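Local coordinates for protein CalS13 (Micromonospora echinospora, PDB 4ZAS) that probably acts as a pyridoxal-phosphate-dependent aminotransferase that transfers an amino group to a nucleotide-linked keto sugar, at residues A[140-144]-A[145-149]; A[171-174]-A[175-179]; A[203-206]-A[207-211]; A[233-236]-A[237-241]. All blocks are in the same frame, centred on the assembly; numbering follows the deposited sequence.

Contact 1 of 4, residues A[140-144]-A[145-149]; sequences LNMDL and DDLAA
Asp143 turns one carboxylate oxygen back onto the first turn of the helix that follows it, and OD1 takes two backbone N-H groups at once. Asp145 N lies 3.0 Å from Asp143 OD1 and meets it nearly along the C-O bond, whereas Asp146 N, 3.1 Å from Asp143 OD1, comes from well above the carboxylate plane. CG stands anti to the backbone N of Asp143 (chi1 -172°), which carries the carboxylate over these amides. Aspartate suits this N-cap because its short side chain satisfies first-turn N-H groups that have no earlier carbonyl to bind. The helical bonds then begin: Leu147 N donates to Asp143 O at 3.0 Å, and Ala148 N donates to Leu144 O.

On the apolar side, Met142 lays its sulfur against the fork of Leu147, with SD 3.9 Å from Leu147 CD1 and equally near CD2. Leu144 and Leu147 run side by side, their CD2 atoms 4.0 Å apart, and leucine suits both places because they fill the side of the helix that faces Leu173 of helix 170-180.

Farther out, Met142 reaches Val160 of strand 155-161. Asp146 sends its carboxylate away from the cap, to Asp134 N and Lys150, and Asp145 forms a salt bridge with Arg172. The positive end of the helix dipole would be expected to favour the negative charge of Asp143. This is a classic aspartate N-cap, here starting helix 144-150, with an apolar flank packed toward the large mixed beta sheet.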
# COMPACT_ATOMS: atom_id res chain seq x y z
N LEU A 140 6.69 18.13 -22.40
CA LEU A 140 6.08 18.11 -21.08
C LEU A 140 6.89 17.23 -20.13
O LEU A 140 6.48 17.02 -18.98
CB LEU A 140 4.62 17.64 -21.17
CG LEU A 140 3.69 18.43 -22.09
CD1 LEU A 140 2.32 17.80 -22.12
CD2 LEU A 140 3.59 19.91 -21.71
N ASN A 141 8.05 16.76 -20.58
CA ASN A 141 8.95 15.99 -19.71
C ASN A 141 10.10 16.85 -19.17
O ASN A 141 10.21 18.02 -19.50
CB ASN A 141 9.50 14.76 -20.45
CG ASN A 141 8.44 13.69 -20.69
OD1 ASN A 141 7.47 13.61 -19.95
ND2 ASN A 141 8.64 12.87 -21.71
N MET A 142 10.96 16.25 -18.35
CA MET A 142 12.04 16.98 -17.68
C MET A 142 13.00 17.62 -18.66
O MET A 142 13.41 17.00 -19.64
CB MET A 142 12.82 16.05 -16.75
CG MET A 142 13.91 16.73 -15.96
SD MET A 142 14.87 15.59 -14.95
CE MET A 142 13.66 15.10 -13.71
N ASP A 143 13.38 18.86 -18.38
CA ASP A 143 14.42 19.55 -19.12
C ASP A 143 15.76 18.95 -18.74
O ASP A 143 16.27 19.17 -17.65
CB ASP A 143 14.40 21.04 -18.80
CG ASP A 143 15.32 21.85 -19.68
OD1 ASP A 143 16.39 21.34 -20.07
OD2 ASP A 143 14.98 23.02 -19.96
N LEU A 144 16.33 18.17 -19.65
CA LEU A 144 17.56 17.44 -19.33
C LEU A 144 18.79 18.34 -19.20
O LEU A 144 19.79 17.95 -18.57
CB LEU A 144 17.80 16.37 -20.37
CG LEU A 144 16.68 15.35 -20.33
CD1 LEU A 144 17.04 14.20 -21.20
CD2 LEU A 144 16.47 14.90 -18.89
N ASP A 145 18.71 19.54 -19.76
CA ASP A 145 19.79 20.50 -19.63
C ASP A 145 19.68 21.19 -18.28
O ASP A 145 20.70 21.50 -17.66
CB ASP A 145 19.75 21.53 -20.76
CG ASP A 145 20.08 20.93 -22.11
OD1 ASP A 145 21.09 20.19 -22.22
OD2 ASP A 145 19.30 21.18 -23.05
N ASP A 146 18.46 21.43 -17.82
CA ASP A 146 18.28 21.96 -16.47
C ASP A 146 18.72 20.93 -15.43
O ASP A 146 19.27 21.28 -14.39
CB ASP A 146 16.83 22.35 -16.20
CG ASP A 146 16.68 23.12 -14.89
OD1 ASP A 146 17.50 24.02 -14.62
OD2 ASP A 146 15.76 22.78 -14.12
N LEU A 147 18.45 19.66 -15.72
CA LEU A 147 18.88 18.55 -14.88
C LEU A 147 20.39 18.55 -14.73
O LEU A 147 20.92 18.43 -13.62
CB LEU A 147 18.42 17.22 -15.47
CG LEU A 147 18.96 16.00 -14.72
CD1 LEU A 147 18.37 15.92 -13.32
CD2 LEU A 147 18.66 14.73 -15.50
N ALA A 148 21.08 18.68 -15.86
CA ALA A 148 22.54 18.66 -15.87
C ALA A 148 23.14 19.69 -14.91
O ALA A 148 24.14 19.42 -14.25
CB ALA A 148 23.04 18.90 -17.28
N ALA A 149 22.53 20.87 -14.85
CA ALA A 149 23.02 21.97 -14.02
C ALA A 149 22.77 21.72 -12.52
O ALA A 149 23.49 22.23 -11.66
CB ALA A 149 22.40 23.30 -14.48

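Contact 2 of 4, residues A[171-174]-A[175-179]; sequences NRLR and AVVDR
Val176 places its CG2 methyl over one face of the Arg172 guanidinium, 3.4 Å above the plane and over its centre. The arginine reaches this methyl, one helical turn along, by bending at chi2 (61°), so that its flat end lies against a neighbour on its own helix while NH2 keeps its partner Asp145. Next to this pair, Leu173 and Val177 run side by side, with Leu173 CD1 4.1 Å from Val177 CG2. These two form the close-packed flank: both are buried, and both also touch strand 155-161, where compact branched side chains fit between helix and sheet. Beneath them runs regular alpha-helical bonding, for instance Val176 N to Arg172 O at 2.7 Å and Val177 N to Leu173 O at 2.8 Å.

The flank facing solvent is looser. Arg174 and Asp178 are also one turn apart, yet their planes stand almost perpendicular, 85° apart, and Arg174 NE is 4.4 Å from Asp178 OD2, beyond a salt bridge. The aliphatic CG of Arg174, not its guanidinium, comes near the carboxylate, 3.6 Å from Asp178 OD2. Asp178 gives its other oxygen to Arg187 in a true salt bridge.

The chemistry is thus divided within one amphipathic helix: aliphatic contacts fix the inner flank of this beta-alpha-beta crossover, whereas on the outer flank Arg174 and Asp178 probably feel each other's charge without a direct bond.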
# COMPACT_ATOMS: atom_id res chain seq x y z
N ASN A 171 18.75 8.15 -23.72
CA ASN A 171 20.14 8.24 -24.16
C ASN A 171 20.80 9.52 -23.64
O ASN A 171 21.93 9.52 -23.14
CB ASN A 171 20.19 8.23 -25.68
CG ASN A 171 20.10 6.86 -26.26
OD1 ASN A 171 19.80 5.90 -25.55
ND2 ASN A 171 20.29 6.76 -27.57
N ARG A 172 20.08 10.62 -23.76
CA ARG A 172 20.56 11.90 -23.30
C ARG A 172 20.63 11.92 -21.78
O ARG A 172 21.60 12.38 -21.21
CB ARG A 172 19.64 13.01 -23.82
CG ARG A 172 20.02 14.41 -23.42
CD ARG A 172 21.40 14.78 -23.95
NE ARG A 172 21.76 16.10 -23.49
CZ ARG A 172 23.00 16.58 -23.45
NH1 ARG A 172 24.03 15.83 -23.87
NH2 ARG A 172 23.21 17.80 -22.99
N LEU A 173 19.58 11.39 -21.14
CA LEU A 173 19.51 11.34 -19.69
C LEU A 173 20.73 10.63 -19.13
O LEU A 173 21.35 11.11 -18.18
CB LEU A 173 18.23 10.63 -19.24
CG LEU A 173 18.13 10.32 -17.74
CD1 LEU A 173 18.00 11.60 -16.94
CD2 LEU A 173 16.95 9.40 -17.49
N ARG A 174 21.09 9.52 -19.77
CA ARG A 174 22.24 8.73 -19.36
C ARG A 174 23.52 9.51 -19.56
O ARG A 174 24.36 9.55 -18.67
CB ARG A 174 22.28 7.40 -20.13
CG ARG A 174 23.40 6.46 -19.68
CD ARG A 174 23.14 5.01 -20.09
NE ARG A 174 23.61 4.14 -19.02
CZ ARG A 174 22.85 3.53 -18.13
NH1 ARG A 174 21.53 3.62 -18.19
NH2 ARG A 174 23.42 2.78 -17.19
N ALA A 175 23.66 10.15 -20.71
CA ALA A 175 24.87 10.93 -20.98
C ALA A 175 25.00 12.10 -20.01
O ALA A 175 26.08 12.41 -19.53
CB ALA A 175 24.86 11.45 -22.40
N VAL A 176 23.88 12.74 -19.72
CA VAL A 176 23.87 13.89 -18.83
C VAL A 176 24.21 13.42 -17.42
O VAL A 176 25.03 14.04 -16.74
CB VAL A 176 22.54 14.63 -18.92
CG1 VAL A 176 22.32 15.51 -17.73
CG2 VAL A 176 22.52 15.45 -20.19
N VAL A 177 23.59 12.34 -16.96
CA VAL A 177 23.91 11.84 -15.63
C VAL A 177 25.37 11.41 -15.55
O VAL A 177 26.04 11.71 -14.56
CB VAL A 177 23.01 10.67 -15.23
CG1 VAL A 177 23.55 10.00 -13.98
CG2 VAL A 177 21.58 11.16 -15.01
N ASP A 178 25.86 10.75 -16.59
CA ASP A 178 27.23 10.25 -16.61
C ASP A 178 28.25 11.37 -16.61
O ASP A 178 29.30 11.25 -15.97
CB ASP A 178 27.45 9.30 -17.81
CG ASP A 178 26.81 7.93 -17.59
OD1 ASP A 178 26.33 7.66 -16.47
OD2 ASP A 178 26.78 7.10 -18.52
N ARG A 179 27.99 12.45 -17.34
CA ARG A 179 28.90 13.60 -17.38
C ARG A 179 28.90 14.38 -16.05
O ARG A 179 29.95 14.74 -15.54
CB ARG A 179 28.57 14.51 -18.57
CG ARG A 179 29.45 15.75 -18.71
CD ARG A 179 29.01 16.61 -19.90
NE ARG A 179 29.98 17.65 -20.26
CZ ARG A 179 30.99 17.49 -21.10
NH1 ARG A 179 31.20 16.30 -21.66
NH2 ARG A 179 31.81 18.50 -21.37

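Contact 3 of 4, residues A[203-206]-A[207-211]; sequences RGAP and LGTHG
Thr209 and Pro206 are joined by two hydrogen bonds to a single carbonyl oxygen. The hydroxyl makes the shorter one, Thr209 OG1 donating to Pro206 O at 2.6 Å in the carbonyl plane, and Thr209 N adds a weak bond to the same oxygen at 3.3 Å. The second closes a type II beta turn from Pro206 to Thr209. With chi1 at 57°, OG1 lies between its own backbone N and carbonyl carbon, and from there it points back across the turn. Gly208, with phi 112°, takes the third position, where the positive angle favours glycine.

Around this polar centre the other contacts are by van der Waals packing. Ala205 CB lies 3.4 Å from Thr209 OG1, a place where a small methyl fits closely. The His210 ring presents its edge to Ala205 O, with CE1 3.5 Å from Ala205 O, while OG1 of Thr209 sits over one ring face toward the rim. An outside anchor holds the imidazole: NE2 bonds to Tyr202 O, and the two rings pack edge-to-face.

Leu207 packs its apolar side chain on Leu170 of helix 170-180 and on Tyr202 of strand 201-202. The turn leads the chain from the small antiparallel sheet toward strand 213-217 of the large mixed sheet.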
# COMPACT_ATOMS: atom_id res chain seq x y z
N ARG A 203 13.66 3.83 -28.84
CA ARG A 203 14.75 3.34 -29.64
C ARG A 203 14.55 1.88 -30.01
O ARG A 203 15.50 1.12 -30.13
CB ARG A 203 16.06 3.53 -28.88
CG ARG A 203 16.42 4.99 -28.70
CD ARG A 203 17.62 5.25 -29.52
NE ARG A 203 17.46 6.33 -30.45
CZ ARG A 203 18.33 6.57 -31.42
NH1 ARG A 203 19.37 5.76 -31.58
NH2 ARG A 203 18.14 7.59 -32.24
N GLY A 204 13.31 1.50 -30.24
CA GLY A 204 13.00 0.16 -30.72
C GLY A 204 12.77 -0.87 -29.63
O GLY A 204 12.36 -1.99 -29.92
N ALA A 205 13.05 -0.52 -28.38
CA ALA A 205 12.89 -1.46 -27.26
C ALA A 205 11.93 -0.91 -26.22
O ALA A 205 11.91 0.30 -25.96
CB ALA A 205 14.24 -1.79 -26.63
N PRO A 206 11.16 -1.80 -25.58
CA PRO A 206 10.24 -1.36 -24.53
C PRO A 206 10.90 -0.70 -23.33
O PRO A 206 12.05 -0.95 -23.00
CB PRO A 206 9.54 -2.67 -24.11
CG PRO A 206 10.28 -3.78 -24.74
CD PRO A 206 10.94 -3.20 -25.97
N LEU A 207 10.16 0.20 -22.70
CA LEU A 207 10.65 0.85 -21.52
C LEU A 207 10.81 -0.23 -20.46
O LEU A 207 9.97 -1.12 -20.34
CB LEU A 207 9.71 1.94 -21.05
CG LEU A 207 9.45 3.07 -22.04
CD1 LEU A 207 8.40 4.06 -21.44
CD2 LEU A 207 10.76 3.75 -22.34
N GLY A 208 11.90 -0.14 -19.71
CA GLY A 208 12.27 -1.18 -18.76
C GLY A 208 13.53 -1.90 -19.18
O GLY A 208 14.08 -2.71 -18.43
N THR A 209 14.03 -1.57 -20.38
CA THR A 209 15.23 -2.23 -20.91
C THR A 209 16.45 -1.32 -21.07
O THR A 209 17.46 -1.74 -21.62
CB THR A 209 14.93 -2.89 -22.30
OG1 THR A 209 14.44 -1.90 -23.22
CG2 THR A 209 13.86 -3.94 -22.16
N HIS A 210 16.41 -0.13 -20.49
CA HIS A 210 17.47 0.85 -20.75
C HIS A 210 18.39 1.09 -19.56
O HIS A 210 19.04 2.13 -19.48
CB HIS A 210 16.81 2.17 -21.19
CG HIS A 210 15.99 2.03 -22.44
ND1 HIS A 210 14.62 1.81 -22.41
CD2 HIS A 210 16.34 2.03 -23.75
CE1 HIS A 210 14.17 1.70 -23.65
NE2 HIS A 210 15.20 1.83 -24.48
N GLY A 211 18.42 0.14 -18.62
CA GLY A 211 19.39 0.19 -17.53
C GLY A 211 19.02 1.02 -16.31
O GLY A 211 19.84 1.22 -15.42

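Contact 4 of 4, residues A[233-236]-A[237-241]; sequences VLPD and DDLYD
Leu234 pushes its branched end into the shallow hollow between Leu239 and Tyr240 on the first turn of the helix. Its CG stands 3.7 Å from Tyr240 N and 4.0 Å from Leu239 CB, so the bump settles against backbone as much as side chain. The Pro235 ring makes a second, smaller bump: Pro235 CG is 4.0 Å from Leu239 CD1, and the two side chains cross at a slant. Leu239 is thus touched by both, Leu234 at CB and Pro235 at CD1, and its own CG leans on the Asp236 carboxylate, 3.4 Å from Asp236 OD1. Leu239 and Pro235 also rest on Val213, and Leu234 and Tyr240 on Val77, both in the large sheet.

Across the helix start, Asp236 OD1 accepts from Leu239 N at 3.1 Å, nearly straight at the hydrogen (168°). Asp236 swings its carboxylate forward over the first turn because chi1 is 54°. Tyr240 N donates to Asp236 O in the carbonyl plane, at 3.1 Å.

Asp237 forms a salt bridge with Arg75. Here polar and apolar roles are combined: aspartate suits the N-cap because the N-terminal end of the helix would be expected to stabilise its negative charge, while Leu234, Pro235 and Leu239 pack beside it.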
# COMPACT_ATOMS: atom_id res chain seq x y z
N VAL A 233 10.62 -2.61 -12.51
CA VAL A 233 11.55 -3.34 -13.39
C VAL A 233 13.00 -2.94 -13.05
O VAL A 233 13.34 -1.77 -12.99
CB VAL A 233 11.24 -3.09 -14.88
CG1 VAL A 233 12.07 -4.00 -15.78
CG2 VAL A 233 9.75 -3.30 -15.16
N LEU A 234 13.84 -3.93 -12.80
CA LEU A 234 15.19 -3.64 -12.35
C LEU A 234 16.21 -3.96 -13.43
O LEU A 234 16.04 -4.92 -14.19
CB LEU A 234 15.50 -4.43 -11.07
CG LEU A 234 14.82 -4.03 -9.75
CD1 LEU A 234 14.78 -2.52 -9.51
CD2 LEU A 234 13.41 -4.57 -9.71
N PRO A 235 17.29 -3.18 -13.49
CA PRO A 235 18.35 -3.38 -14.48
C PRO A 235 19.34 -4.47 -14.13
O PRO A 235 20.06 -4.88 -15.03
CB PRO A 235 19.05 -2.03 -14.54
CG PRO A 235 18.83 -1.44 -13.21
CD PRO A 235 17.45 -1.91 -12.76
N ASP A 236 19.40 -4.92 -12.87
CA ASP A 236 20.29 -6.04 -12.51
C ASP A 236 19.79 -6.90 -11.34
O ASP A 236 18.83 -6.57 -10.66
CB ASP A 236 21.71 -5.54 -12.22
CG ASP A 236 21.76 -4.44 -11.18
OD1 ASP A 236 21.46 -4.72 -10.00
OD2 ASP A 236 22.15 -3.30 -11.52
N ASP A 237 20.46 -8.01 -11.12
CA ASP A 237 20.01 -8.97 -10.14
C ASP A 237 20.15 -8.50 -8.68
O ASP A 237 19.36 -8.89 -7.83
CB ASP A 237 20.74 -10.31 -10.34
CG ASP A 237 20.38 -10.97 -11.68
OD1 ASP A 237 19.41 -10.52 -12.34
OD2 ASP A 237 21.03 -11.97 -12.07
N ASP A 238 21.13 -7.65 -8.37
CA ASP A 238 21.25 -7.17 -6.99
C ASP A 238 20.05 -6.34 -6.61
O ASP A 238 19.45 -6.53 -5.55
CB ASP A 238 22.51 -6.33 -6.78
CG ASP A 238 23.77 -7.15 -6.74
OD1 ASP A 238 23.65 -8.40 -6.69
OD2 ASP A 238 24.87 -6.56 -6.74
N LEU A 239 19.69 -5.41 -7.49
CA LEU A 239 18.57 -4.55 -7.21
C LEU A 239 17.26 -5.36 -7.19
O LEU A 239 16.39 -5.12 -6.35
CB LEU A 239 18.50 -3.42 -8.23
CG LEU A 239 19.66 -2.41 -8.20
CD1 LEU A 239 19.43 -1.32 -9.22
CD2 LEU A 239 19.79 -1.82 -6.83
N TYR A 240 17.15 -6.35 -8.07
CA TYR A 240 15.97 -7.21 -8.10
C TYR A 240 15.80 -7.99 -6.79
O TYR A 240 14.71 -8.03 -6.23
CB TYR A 240 16.05 -8.19 -9.27
CG TYR A 240 14.93 -9.20 -9.24
CD1 TYR A 240 13.67 -8.88 -9.73
CD2 TYR A 240 15.12 -10.48 -8.71
CE1 TYR A 240 12.64 -9.80 -9.72
CE2 TYR A 240 14.09 -11.40 -8.68
CZ TYR A 240 12.85 -11.06 -9.19
OH TYR A 240 11.82 -11.97 -9.18
N ASP A 241 16.88 -8.61 -6.32
CA ASP A 241 16.83 -9.35 -5.06
C ASP A 241 16.43 -8.40 -3.93
O ASP A 241 15.53 -8.69 -3.15
CB ASP A 241 18.17 -10.01 -4.74
CG ASP A 241 18.49 -11.17 -5.68
OD1 ASP A 241 17.55 -11.69 -6.33
OD2 ASP A 241 19.68 -11.56 -5.78

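How the contacts relate
Contacts 1 and 4 are related in kind, each an aspartate N-cap backed by apolar side chains, although Asp143 takes two amides on one oxygen, while Asp236 caps through Leu239 N. Contacts 1, 2 and 3 are partly buried, whereas contact 4 is a surface contact. Contact 2 is a purely helical arrangement and contact 3 a turn with no helix at all. Contacts 1 and 2 pack directly on each other, Leu147 CD2 against Leu173 CD1 at 3.5 Å, uniting two helices on the same sheet. Contact 3 touches contacts 2 and 4: Arg174 approaches the backbone of His210, and Gly211 meets Pro235. Contacts 1 and 4 stay about 16 Å apart at their nearest atoms.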